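PDB 3SFT: protein-glutamate methylesterase/protein-glutamine glutaminase from Thermotoga maritima, which probably removes methyl groups from methylglutamates of chemoreceptors and deamidates specific receptor glutamines, here represented by its C-terminal catalytic domain. Local coordinates for residues P19-M24 with I131-G136; V38-M43 with D113-K118. All coordinates share one frame; numbering follows the deposited sequence.

Contact 1 (P19-M24 with I131-G136); sequences PRSLDM and ILTGMG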
ATOM      1  N   PRO A  19       6.721   4.960  -8.454  1.00 18.69           N
ATOM      2  CA  PRO A  19       6.140   6.281  -8.727  1.00 18.84           C
ATOM      3  C   PRO A  19       5.433   6.385 -10.082  1.00 19.23           C
ATOM      4  O   PRO A  19       4.384   7.019 -10.190  1.00 19.36           O
ATOM      5  CB  PRO A  19       7.354   7.198  -8.643  1.00 19.32           C
ATOM      6  CG  PRO A  19       8.159   6.548  -7.549  1.00 20.48           C
ATOM      7  CD  PRO A  19       8.095   5.093  -7.935  1.00 18.38           C
ATOM      8  N   ARG A  20       6.007   5.758 -11.107  1.00 19.54           N
ATOM      9  CA  ARG A  20       5.424   5.775 -12.441  1.00 19.92           C
ATOM     10  C   ARG A  20       4.047   5.088 -12.460  1.00 19.87           C
ATOM     11  O   ARG A  20       3.116   5.571 -13.104  1.00 19.08           O
ATOM     12  CB  ARG A  20       6.364   5.097 -13.447  1.00 23.29           C
ATOM     13  CG  ARG A  20       5.956   5.315 -14.900  1.00 26.93           C
ATOM     14  CD  ARG A  20       6.845   4.567 -15.882  1.00 29.95           C
ATOM     15  NE  ARG A  20       6.565   3.134 -15.883  1.00 36.35           N
ATOM     16  CZ  ARG A  20       6.335   2.404 -16.972  1.00 35.28           C
ATOM     17  NH1 ARG A  20       6.344   2.957 -18.176  1.00 35.78           N
ATOM     18  NH2 ARG A  20       6.101   1.106 -16.852  1.00 37.19           N
ATOM     19  N   SER A  21       3.920   3.959 -11.768  1.00 18.75           N
ATOM     20  CA  SER A  21       2.640   3.250 -11.733  1.00 19.17           C
ATOM     21  C   SER A  21       1.635   3.934 -10.819  1.00 17.17           C
ATOM     22  O   SER A  21       0.438   3.947 -11.108  1.00 17.04           O
ATOM     23  CB  SER A  21       2.828   1.796 -11.324  1.00 16.71           C
ATOM     24  OG  SER A  21       3.447   1.086 -12.378  1.00 18.93           O
ATOM     25  N   LEU A  22       2.130   4.523  -9.736  1.00 16.83           N
ATOM     26  CA  LEU A  22       1.275   5.240  -8.793  1.00 17.74           C
ATOM     27  C   LEU A  22       0.644   6.460  -9.471  1.00 18.60           C
ATOM     28  O   LEU A  22      -0.466   6.860  -9.122  1.00 17.08           O
ATOM     29  CB  LEU A  22       2.073   5.659  -7.556  1.00 16.87           C
ATOM     30  CG  LEU A  22       2.398   4.528  -6.575  1.00 17.94           C
ATOM     31  CD1 LEU A  22       3.495   4.955  -5.613  1.00 18.58           C
ATOM     32  CD2 LEU A  22       1.144   4.137  -5.817  1.00 15.85           C
ATOM     33  N   ASP A  23       1.344   7.015 -10.463  1.00 20.60           N
ATOM     34  CA  ASP A  23       0.850   8.168 -11.221  1.00 22.83           C
ATOM     35  C   ASP A  23      -0.400   7.803 -12.004  1.00 23.12           C
ATOM     36  O   ASP A  23      -1.195   8.674 -12.340  1.00 23.52           O
ATOM     37  CB  ASP A  23       1.901   8.673 -12.219  1.00 25.27           C
ATOM     38  CG  ASP A  23       3.017   9.457 -11.564  1.00 26.49           C
ATOM     39  OD1 ASP A  23       2.879   9.868 -10.391  1.00 26.84           O
ATOM     40  OD2 ASP A  23       4.045   9.665 -12.239  1.00 27.93           O
ATOM     41  N   MET A  24      -0.530   6.521 -12.345  1.00 22.96           N
ATOM     42  CA  MET A  24      -1.686   6.022 -13.085  1.00 23.99           C
ATOM     43  C   MET A  24      -2.807   5.598 -12.134  1.00 22.81           C
ATOM     44  O   MET A  24      -3.918   5.300 -12.574  1.00 24.70           O
ATOM     45  CB  MET A  24      -1.294   4.806 -13.933  1.00 24.41           C
ATOM     46  CG  MET A  24      -0.269   5.057 -15.024  1.00 27.78           C
ATOM     47  SD  MET A  24       0.013   3.560 -16.035  1.00 33.05           S
ATOM     48  CE  MET A  24       1.686   3.140 -15.551  1.00 30.70           C
ATOM     49  N   ILE A 131      -0.132  -4.893  -4.835  1.00 15.13           N
ATOM     50  CA  ILE A 131       1.302  -5.074  -4.994  1.00 16.57           C
ATOM     51  C   ILE A 131       1.707  -4.660  -6.396  1.00 15.62           C
ATOM     52  O   ILE A 131       1.357  -5.307  -7.384  1.00 15.63           O
ATOM     53  CB  ILE A 131       1.713  -6.532  -4.705  1.00 16.39           C
ATOM     54  CG1 ILE A 131       1.202  -6.943  -3.322  1.00 16.61           C
ATOM     55  CG2 ILE A 131       3.224  -6.692  -4.792  1.00 16.08           C
ATOM     56  CD1 ILE A 131       1.665  -6.035  -2.197  1.00 19.51           C
ATOM     57  N   LEU A 132       2.449  -3.565  -6.461  1.00 16.01           N
ATOM     58  CA  LEU A 132       2.903  -2.998  -7.721  1.00 14.45           C
ATOM     59  C   LEU A 132       4.309  -3.418  -8.122  1.00 14.33           C
ATOM     60  O   LEU A 132       4.992  -4.150  -7.401  1.00 12.87           O
ATOM     61  CB  LEU A 132       2.848  -1.467  -7.637  1.00 11.71           C
ATOM     62  CG  LEU A 132       1.513  -0.863  -7.196  1.00 11.80           C
ATOM     63  CD1 LEU A 132       1.609   0.664  -7.208  1.00 10.73           C
ATOM     64  CD2 LEU A 132       0.403  -1.339  -8.125  1.00  8.70           C
ATOM     65  N   THR A 133       4.709  -2.908  -9.285  1.00 13.30           N
ATOM     66  CA  THR A 133       6.012  -3.100  -9.907  1.00 12.99           C
ATOM     67  C   THR A 133       7.143  -3.002  -8.893  1.00 15.17           C
ATOM     68  O   THR A 133       7.066  -2.212  -7.948  1.00 14.67           O
ATOM     69  CB  THR A 133       6.228  -2.000 -10.987  1.00 14.81           C
ATOM     70  OG1 THR A 133       7.559  -2.068 -11.508  1.00 16.76           O
ATOM     71  CG2 THR A 133       5.989  -0.612 -10.391  1.00 13.97           C
ATOM     72  N   GLY A 134       8.190  -3.800  -9.098  1.00 15.24           N
ATOM     73  CA  GLY A 134       9.328  -3.783  -8.197  1.00 15.46           C
ATOM     74  C   GLY A 134      10.103  -5.085  -8.137  1.00 17.89           C
ATOM     75  O   GLY A 134       9.602  -6.141  -8.527  1.00 18.18           O
ATOM     76  N   MET A 135      11.342  -5.003  -7.662  1.00 19.69           N
ATOM     77  CA  MET A 135      12.195  -6.177  -7.522  1.00 21.94           C
ATOM     78  C   MET A 135      11.942  -6.842  -6.183  1.00 21.12           C
ATOM     79  O   MET A 135      11.503  -6.197  -5.233  1.00 21.97           O
ATOM     80  CB  MET A 135      13.675  -5.796  -7.570  1.00 23.68           C
ATOM     81  CG  MET A 135      14.256  -5.579  -8.938  1.00 30.36           C
ATOM     82  SD  MET A 135      16.049  -5.288  -8.906  1.00 33.88           S
ATOM     83  CE  MET A 135      16.287  -5.385 -10.609  1.00 32.30           C
ATOM     84  N   GLY A 136      12.237  -8.134  -6.109  1.00 21.54           N
ATOM     85  CA  GLY A 136      12.071  -8.856  -4.862  1.00 21.76           C
ATOM     86  C   GLY A 136      10.712  -9.471  -4.606  1.00 21.82           C
ATOM     87  O   GLY A 136       9.853  -9.535  -5.488  1.00 22.51           O
TER
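Leu22 and Leu132 meet through their branched ends, with CD2 of Leu22 3.8 Å from CD1 of Leu132. The two side chains cross at about a right angle, and one methyl of Leu132, CD1, rests against both CG and CD2 of Leu22. On the helix, the first bond of the Leu22 side chain does not aim at the loop; its branched end closes the distance. CG lies beside the backbone N and opposite the carbonyl carbon (chi1 -75°), and CD2 then turns to the loop while CD1 meets Val39 of strand 37-41.

One step back along the helix, Ser21 points to the loop and meets the methyl of Thr133. Its OG lies 3.6 Å from Thr133 CG2, a van der Waals contact between a hydroxyl and a methyl, and its CB is 4.1 Å from the same methyl.

The domain has a modified doubly wound alpha/beta fold around a parallel sheet, in which strands 9-14 and 127-131 are neighbours. Residues 131-136 leave the C-terminal end of the second of these, and helix 18-22 follows the first, so the contact joins two adjoining strand exits, close to the predicted active-site Ser15: an instance of how parallel alpha/beta folds gather their sites at the C-terminal ends of strands.

The hydroxyls of both small residues are engaged elsewhere. Thr133 places OG1 opposite its backbone N (chi1 173°), which puts CG2 between N and the carbonyl carbon and presents the methyl to Ser21; OG1 itself is gripped by Thr16 O and by the backbone N atoms of Val162 and Val163. Glu156 bridges the two segments, its OE2 bonded to Ser21 OG and its OE1 to Thr133 N, so one carboxylate holds the short helix and the loop by polar bonds.

Contact 2 (V38-M43 with D113-K118); sequences VVVQHM and DFTLDK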
ATOM      1  N   VAL A  38      -2.682   3.569   2.154  1.00 18.06           N
ATOM      2  CA  VAL A  38      -1.329   3.564   2.701  1.00 16.66           C
ATOM      3  C   VAL A  38      -0.374   3.057   1.625  1.00 16.62           C
ATOM      4  O   VAL A  38      -0.607   2.009   1.016  1.00 17.33           O
ATOM      5  CB  VAL A  38      -1.228   2.651   3.948  1.00 17.88           C
ATOM      6  CG1 VAL A  38       0.185   2.672   4.502  1.00 18.39           C
ATOM      7  CG2 VAL A  38      -2.226   3.098   5.014  1.00 19.28           C
ATOM      8  N   VAL A  39       0.685   3.813   1.369  1.00 15.21           N
ATOM      9  CA  VAL A  39       1.653   3.422   0.357  1.00 16.12           C
ATOM     10  C   VAL A  39       3.036   3.206   0.953  1.00 15.58           C
ATOM     11  O   VAL A  39       3.576   4.090   1.609  1.00 17.18           O
ATOM     12  CB  VAL A  39       1.765   4.495  -0.762  1.00 17.24           C
ATOM     13  CG1 VAL A  39       2.845   4.105  -1.767  1.00 16.33           C
ATOM     14  CG2 VAL A  39       0.426   4.670  -1.466  1.00 14.96           C
ATOM     15  N   VAL A  40       3.586   2.013   0.743  1.00 14.59           N
ATOM     16  CA  VAL A  40       4.924   1.678   1.204  1.00 13.92           C
ATOM     17  C   VAL A  40       5.779   1.509  -0.052  1.00 15.58           C
ATOM     18  O   VAL A  40       5.711   0.489  -0.738  1.00 15.21           O
ATOM     19  CB  VAL A  40       4.958   0.367   2.030  1.00 14.39           C
ATOM     20  CG1 VAL A  40       6.376   0.070   2.473  1.00 13.78           C
ATOM     21  CG2 VAL A  40       4.044   0.472   3.252  1.00 14.24           C
ATOM     22  N   GLN A  41       6.547   2.543  -0.363  1.00 16.30           N
ATOM     23  CA  GLN A  41       7.424   2.562  -1.525  1.00 17.19           C
ATOM     24  C   GLN A  41       8.870   2.440  -1.061  1.00 18.37           C
ATOM     25  O   GLN A  41       9.323   3.236  -0.236  1.00 19.34           O
ATOM     26  CB  GLN A  41       7.218   3.888  -2.285  1.00 16.52           C
ATOM     27  CG  GLN A  41       8.300   4.265  -3.309  1.00 16.26           C
ATOM     28  CD  GLN A  41       8.306   3.385  -4.540  1.00 16.71           C
ATOM     29  OE1 GLN A  41       7.265   3.100  -5.118  1.00 20.43           O
ATOM     30  NE2 GLN A  41       9.491   2.982  -4.971  1.00 15.17           N
ATOM     31  N   HIS A  42       9.581   1.437  -1.577  1.00 19.96           N
ATOM     32  CA  HIS A  42      10.994   1.223  -1.239  1.00 22.88           C
ATOM     33  C   HIS A  42      11.786   2.402  -1.788  1.00 24.68           C
ATOM     34  O   HIS A  42      11.678   2.735  -2.968  1.00 24.31           O
ATOM     35  CB  HIS A  42      11.544  -0.055  -1.880  1.00 21.39           C
ATOM     36  CG  HIS A  42      10.867  -1.311  -1.431  1.00 20.84           C
ATOM     37  ND1 HIS A  42      11.252  -2.558  -1.874  1.00 22.94           N
ATOM     38  CD2 HIS A  42       9.828  -1.514  -0.591  1.00 20.78           C
ATOM     39  CE1 HIS A  42      10.479  -3.475  -1.326  1.00 22.29           C
ATOM     40  NE2 HIS A  42       9.606  -2.871  -0.544  1.00 22.60           N
ATOM     41  N   MET A  43      12.583   3.025  -0.935  1.00 28.31           N
ATOM     42  CA  MET A  43      13.371   4.172  -1.356  1.00 31.92           C
ATOM     43  C   MET A  43      14.353   4.541  -0.256  1.00 32.99           C
ATOM     44  O   MET A  43      14.061   4.361   0.929  1.00 34.94           O
ATOM     45  CB  MET A  43      12.437   5.353  -1.646  1.00 34.30           C
ATOM     46  CG  MET A  43      12.806   6.139  -2.895  1.00 40.65           C
ATOM     47  SD  MET A  43      11.366   6.720  -3.806  1.00 47.61           S
ATOM     48  CE  MET A  43      10.409   7.492  -2.458  1.00 43.47           C
ATOM     49  N   ASP A 113       5.401  -5.784   3.841  1.00 17.16           N
ATOM     50  CA  ASP A 113       4.965  -6.973   4.593  1.00 18.15           C
ATOM     51  C   ASP A 113       4.570  -6.609   6.030  1.00 16.77           C
ATOM     52  O   ASP A 113       3.580  -7.116   6.556  1.00 16.27           O
ATOM     53  CB  ASP A 113       6.062  -8.048   4.635  1.00 18.80           C
ATOM     54  CG  ASP A 113       6.112  -8.900   3.373  1.00 21.15           C
ATOM     55  OD1 ASP A 113       5.153  -8.863   2.569  1.00 21.73           O
ATOM     56  OD2 ASP A 113       7.116  -9.617   3.191  1.00 21.67           O
ATOM     57  N   PHE A 114       5.347  -5.728   6.654  1.00 17.67           N
ATOM     58  CA  PHE A 114       5.065  -5.297   8.024  1.00 17.95           C
ATOM     59  C   PHE A 114       3.737  -4.541   8.108  1.00 17.86           C
ATOM     60  O   PHE A 114       2.913  -4.817   8.989  1.00 19.45           O
ATOM     61  CB  PHE A 114       6.202  -4.415   8.555  1.00 20.36           C
ATOM     62  CG  PHE A 114       6.077  -4.077  10.021  1.00 23.25           C
ATOM     63  CD1 PHE A 114       6.786  -4.802  10.976  1.00 24.51           C
ATOM     64  CD2 PHE A 114       5.255  -3.035  10.447  1.00 22.87           C
ATOM     65  CE1 PHE A 114       6.678  -4.493  12.333  1.00 24.36           C
ATOM     66  CE2 PHE A 114       5.142  -2.720  11.797  1.00 23.81           C
ATOM     67  CZ  PHE A 114       5.853  -3.450  12.742  1.00 24.67           C
ATOM     68  N   THR A 115       3.532  -3.582   7.206  1.00 16.13           N
ATOM     69  CA  THR A 115       2.296  -2.796   7.193  1.00 15.74           C
ATOM     70  C   THR A 115       1.060  -3.665   6.927  1.00 17.28           C
ATOM     71  O   THR A 115       0.015  -3.488   7.565  1.00 17.43           O
ATOM     72  CB  THR A 115       2.371  -1.650   6.160  1.00 15.02           C
ATOM     73  OG1 THR A 115       3.457  -0.778   6.499  1.00 15.81           O
ATOM     74  CG2 THR A 115       1.080  -0.837   6.147  1.00 12.89           C
ATOM     75  N   LEU A 116       1.184  -4.597   5.985  1.00 17.12           N
ATOM     76  CA  LEU A 116       0.086  -5.494   5.639  1.00 18.05           C
ATOM     77  C   LEU A 116      -0.246  -6.442   6.781  1.00 20.56           C
ATOM     78  O   LEU A 116      -1.409  -6.762   7.008  1.00 20.51           O
ATOM     79  CB  LEU A 116       0.415  -6.274   4.369  1.00 17.29           C
ATOM     80  CG  LEU A 116       0.283  -5.473   3.071  1.00 16.85           C
ATOM     81  CD1 LEU A 116       1.029  -6.144   1.934  1.00 16.72           C
ATOM     82  CD2 LEU A 116      -1.179  -5.334   2.731  1.00 15.96           C
ATOM     83  N   ASP A 117       0.781  -6.890   7.498  1.00 23.17           N
ATOM     84  CA  ASP A 117       0.591  -7.780   8.636  1.00 25.68           C
ATOM     85  C   ASP A 117      -0.308  -7.072   9.648  1.00 25.69           C
ATOM     86  O   ASP A 117      -1.304  -7.631  10.112  1.00 24.91           O
ATOM     87  CB  ASP A 117       1.946  -8.112   9.278  1.00 30.71           C
ATOM     88  CG  ASP A 117       1.812  -8.930  10.559  1.00 36.02           C
ATOM     89  OD1 ASP A 117       0.966  -9.850  10.607  1.00 40.70           O
ATOM     90  OD2 ASP A 117       2.566  -8.657  11.521  1.00 40.11           O
ATOM     91  N   LYS A 118       0.040  -5.827   9.964  1.00 23.49           N
ATOM     92  CA  LYS A 118      -0.736  -5.042  10.906  1.00 22.48           C
ATOM     93  C   LYS A 118      -2.124  -4.705  10.376  1.00 22.54           C
ATOM     94  O   LYS A 118      -3.112  -4.928  11.071  1.00 22.06           O
ATOM     95  CB  LYS A 118       0.020  -3.769  11.302  1.00 24.19           C
ATOM     96  CG  LYS A 118       1.307  -4.036  12.063  1.00 24.98           C
ATOM     97  CD  LYS A 118       1.047  -4.968  13.243  1.00 28.02           C
ATOM     98  CE  LYS A 118       2.328  -5.289  13.998  1.00 31.20           C
ATOM     99  NZ  LYS A 118       3.345  -5.919  13.120  1.00 33.76           N
TER
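Val38 opens the contact with CG1, which lies 4.0 Å from CG2 of Thr115, methyl against methyl, the two side chains set obliquely to each other. Both methyls stand opposite their own backbone N; for Val38 this is chi1 -180°, and it carries CG1 forward to the helix. The intervening Val39 turns its side chain to the other face of the sheet, where it meets Leu22 of helix 18-22.

Val40 returns to the helix side and approaches Thr115 tip to tip. Its CG2, beside the backbone N, comes 3.5 Å from Thr115 OG1 and 4.0 Å from Thr115 CB. One threonine thus touches two valines: its methyl meets Val38, while its hydroxyl, together with CB, meets Val40. The Val40 methyl can only pack against this buried hydroxyl, whose hydrogen bond is with Leu86 O.

This is a strand-to-helix layer of the alpha/beta fold: strand 37-41 lies inside the parallel sheet, and helix 112-123 packs on the face opposite to that of helix 18-22. It illustrates a general rule of such layers, that residues two apart on a strand face the same side and can share one helical position.

Gln41, the last residue of the strand, takes no part in the helix contact. Its side chain folds over (chi2 70°), and NE2 donates to the carbonyl of the following residue, His42 O, at 3.0 Å, with an N-H...O angle of 147° and the donor tilted 26° from the carbonyl plane. His42 is a predicted active-site residue; its imidazole NE2 is bonded to OD2 of Asp138, another predicted member of the site, and OD1 of that aspartate accepts a hydrogen bond from the backbone N of Asp113 at the start of the helical segment.

From the N terminus, the chain runs through strand 9-14 into helix 18-22, the first half of contact 1, then into strand 37-41, the first half of contact 2. Helix 112-123 closes the shorter loop against that strand; strand 127-131 follows, and the loop after it returns to helix 18-22 to close the longer one. Contact 2 is therefore nested inside contact 1. They touch on both sides of the sheet: Pro19 CD lies 3.5 Å from Gln41 OE1 on one face, and Ile131 CD1 lies 4.2 Å from Leu116 CD1 on the other. Contact 1 ties helix 18-22 to the loop leaving strand 127-131; contact 2 ties helix 112-123 to strand 37-41, both near the predicted active site.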